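Local coordinates for putative OMPA family lipoprotein (Burkholderia pseudomallei, PDB 4B5C) that probably helps maintain outer-membrane integrity and takes part in membrane invagination during cell division, as the peptidoglycan-associated lipoprotein of the Tol-Pal system, at residues 67-72 against 107-112. Residues are numbered along the deposited sequence; the frame is centred on the assembly and turned at random.
Sequences LIQGNT and EAVSLG
I68 and G70 each give a backbone N-H to the neighbouring strand and take one back, the parallel beta pattern: I68 N to E107 O, V109 N to I68 O (2.9 Å), G70 N to V109 O (2.8 Å) and L111 N to G70 O. The register then shifts, for T72 N reaches G112 O at 2.9 Å in a more bent bond (141° at the hydrogen), the donor standing above the carbonyl plane. G112 has a positive phi (56°), a backbone shape easiest for a residue without a side chain. Its N-H turns back to S110 OG, an ST turn whose hydroxyl also bonds L82 O of helix 78-98. A water lies within bonding distance of N71 OD1 (3.0 Å) and G112 O (2.7 Å).

Q69 and V109 run side by side on one face, Q69 CG 3.7 Å from V109 CG2. L111 CD1 lies 3.6 Å from Q69 OE1 and 3.5 Å from N71 OD1, so aliphatic carbon flanks both amides. L67 holds CG anti to its carbonyl carbon (chi1 -73°), which lays CD2 against CB of E107, whose bent chain carries the charged carboxylate away, suiting an exposed place. I68, apolar as its burial requires, faces the other way with A108 and packs on R93 of helix 78-98. That helix connects the two strands, completing a beta-alpha-beta unit of the OmpA-like domain.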
ATOM      1  N   LEU A  67       3.589   0.611   8.230  1.00 29.80           N
ATOM      2  CA  LEU A  67       4.413   0.004   7.195  1.00 28.54           C
ATOM      3  C   LEU A  67       3.614  -0.043   5.899  1.00 27.91           C
ATOM      4  O   LEU A  67       2.487  -0.532   5.870  1.00 32.47           O
ATOM      5  CB  LEU A  67       4.860  -1.407   7.584  1.00 31.22           C
ATOM      6  CG  LEU A  67       5.934  -1.551   8.664  1.00 39.40           C
ATOM      7  CD1 LEU A  67       6.330  -3.013   8.818  1.00 40.24           C
ATOM      8  CD2 LEU A  67       7.152  -0.705   8.335  1.00 35.82           C
ATOM      9  N   ILE A  68       4.191   0.489   4.831  1.00 28.07           N
ATOM     10  CA  ILE A  68       3.561   0.402   3.526  1.00 25.99           C
ATOM     11  C   ILE A  68       4.159  -0.792   2.801  1.00 30.56           C
ATOM     12  O   ILE A  68       5.272  -0.720   2.278  1.00 30.62           O
ATOM     13  CB  ILE A  68       3.763   1.688   2.705  1.00 24.19           C
ATOM     14  CG1 ILE A  68       3.336   2.910   3.524  1.00 21.38           C
ATOM     15  CG2 ILE A  68       2.987   1.614   1.396  1.00 20.54           C
ATOM     16  CD1 ILE A  68       3.535   4.235   2.809  1.00 24.93           C
ATOM     17  N   GLN A  69       3.420  -1.895   2.789  1.00 28.97           N
ATOM     18  CA  GLN A  69       3.921  -3.152   2.248  1.00 28.14           C
ATOM     19  C   GLN A  69       3.491  -3.369   0.805  1.00 25.15           C
ATOM     20  O   GLN A  69       2.302  -3.528   0.516  1.00 24.47           O
ATOM     21  CB  GLN A  69       3.461  -4.319   3.122  1.00 26.15           C
ATOM     22  CG  GLN A  69       3.818  -4.147   4.591  1.00 26.36           C
ATOM     23  CD  GLN A  69       3.278  -5.265   5.457  1.00 40.02           C
ATOM     24  OE1 GLN A  69       2.628  -6.191   4.968  1.00 34.55           O
ATOM     25  NE2 GLN A  69       3.543  -5.183   6.756  1.00 46.49           N
ATOM     26  N   GLY A  70       4.469  -3.377  -0.096  1.00 21.86           N
ATOM     27  CA  GLY A  70       4.209  -3.592  -1.507  1.00 22.11           C
ATOM     28  C   GLY A  70       4.219  -5.062  -1.878  1.00 22.61           C
ATOM     29  O   GLY A  70       5.059  -5.829  -1.404  1.00 21.89           O
ATOM     30  N   ASN A  71       3.278  -5.459  -2.728  1.00 24.93           N
ATOM     31  CA  ASN A  71       3.187  -6.845  -3.170  1.00 21.86           C
ATOM     32  C   ASN A  71       3.042  -6.939  -4.684  1.00 24.14           C
ATOM     33  O   ASN A  71       2.701  -5.955  -5.338  1.00 23.05           O
ATOM     34  CB  ASN A  71       2.012  -7.550  -2.486  1.00 24.36           C
ATOM     35  CG  ASN A  71       2.133  -7.548  -0.976  1.00 22.14           C
ATOM     36  OD1 ASN A  71       2.612  -8.513  -0.381  1.00 21.69           O
ATOM     37  ND2 ASN A  71       1.704  -6.458  -0.346  1.00 26.65           N
ATOM     38  N   THR A  72       3.298  -8.124  -5.234  1.00 25.75           N
ATOM     39  CA  THR A  72       3.187  -8.343  -6.675  1.00 28.11           C
ATOM     40  C   THR A  72       2.583  -9.715  -6.974  1.00 26.56           C
ATOM     41  O   THR A  72       2.473 -10.558  -6.081  1.00 19.37           O
ATOM     42  CB  THR A  72       4.559  -8.253  -7.362  1.00 24.16           C
ATOM     43  OG1 THR A  72       5.328  -9.424  -7.060  1.00 21.80           O
ATOM     44  CG2 THR A  72       5.318  -7.019  -6.891  1.00 28.08           C
ATOM     45  N   GLU A 107       7.381   3.818   6.719  1.00 30.72           N
ATOM     46  CA  GLU A 107       8.447   3.006   6.146  1.00 25.93           C
ATOM     47  C   GLU A 107       7.877   2.157   5.019  1.00 31.98           C
ATOM     48  O   GLU A 107       6.942   1.383   5.224  1.00 34.54           O
ATOM     49  CB  GLU A 107       9.103   2.118   7.205  1.00 26.83           C
ATOM     50  CG  GLU A 107      10.105   2.854   8.087  1.00 37.62           C
ATOM     51  CD  GLU A 107      11.259   3.436   7.285  1.00 47.51           C
ATOM     52  OE1 GLU A 107      11.668   2.805   6.286  1.00 33.59           O
ATOM     53  OE2 GLU A 107      11.751   4.528   7.646  1.00 38.38           O
ATOM     54  N   ALA A 108       8.435   2.322   3.824  1.00 33.08           N
ATOM     55  CA  ALA A 108       7.992   1.567   2.660  1.00 26.55           C
ATOM     56  C   ALA A 108       8.809   0.291   2.513  1.00 34.90           C
ATOM     57  O   ALA A 108      10.032   0.347   2.359  1.00 29.76           O
ATOM     58  CB  ALA A 108       8.099   2.420   1.403  1.00 29.84           C
ATOM     59  N   VAL A 109       8.134  -0.855   2.567  1.00 25.23           N
ATOM     60  CA  VAL A 109       8.803  -2.148   2.443  1.00 19.43           C
ATOM     61  C   VAL A 109       8.174  -3.001   1.338  1.00 23.93           C
ATOM     62  O   VAL A 109       7.027  -2.779   0.945  1.00 24.24           O
ATOM     63  CB  VAL A 109       8.789  -2.926   3.770  1.00 27.09           C
ATOM     64  CG1 VAL A 109       9.418  -2.095   4.875  1.00 33.60           C
ATOM     65  CG2 VAL A 109       7.364  -3.320   4.145  1.00 32.41           C
ATOM     66  N   SER A 110       8.928  -3.976   0.835  1.00 22.95           N
ATOM     67  CA  SER A 110       8.443  -4.844  -0.233  1.00 24.78           C
ATOM     68  C   SER A 110       8.459  -6.314   0.172  1.00 26.79           C
ATOM     69  O   SER A 110       9.466  -6.812   0.675  1.00 28.50           O
ATOM     70  CB  SER A 110       9.273  -4.654  -1.505  1.00 24.87           C
ATOM     71  OG  SER A 110       8.889  -5.592  -2.500  1.00 24.45           O
ATOM     72  N   LEU A 111       7.342  -7.000  -0.055  1.00 26.20           N
ATOM     73  CA  LEU A 111       7.258  -8.437   0.184  1.00 28.73           C
ATOM     74  C   LEU A 111       7.374  -9.182  -1.142  1.00 32.68           C
ATOM     75  O   LEU A 111       7.403 -10.412  -1.177  1.00 33.11           O
ATOM     76  CB  LEU A 111       5.940  -8.800   0.874  1.00 24.90           C
ATOM     77  CG  LEU A 111       5.617  -8.043   2.164  1.00 36.43           C
ATOM     78  CD1 LEU A 111       4.263  -8.467   2.718  1.00 30.31           C
ATOM     79  CD2 LEU A 111       6.715  -8.238   3.200  1.00 41.09           C
ATOM     80  N   GLY A 112       7.444  -8.421  -2.230  1.00 25.60           N
ATOM     81  CA  GLY A 112       7.521  -8.994  -3.559  1.00 24.46           C
ATOM     82  C   GLY A 112       6.362  -9.934  -3.828  1.00 29.70           C
ATOM     83  O   GLY A 112       5.204  -9.589  -3.593  1.00 23.72           O
TER
HETATM   84  O   HOH W   1       3.724 -10.914  -1.724  1.00 23.98           O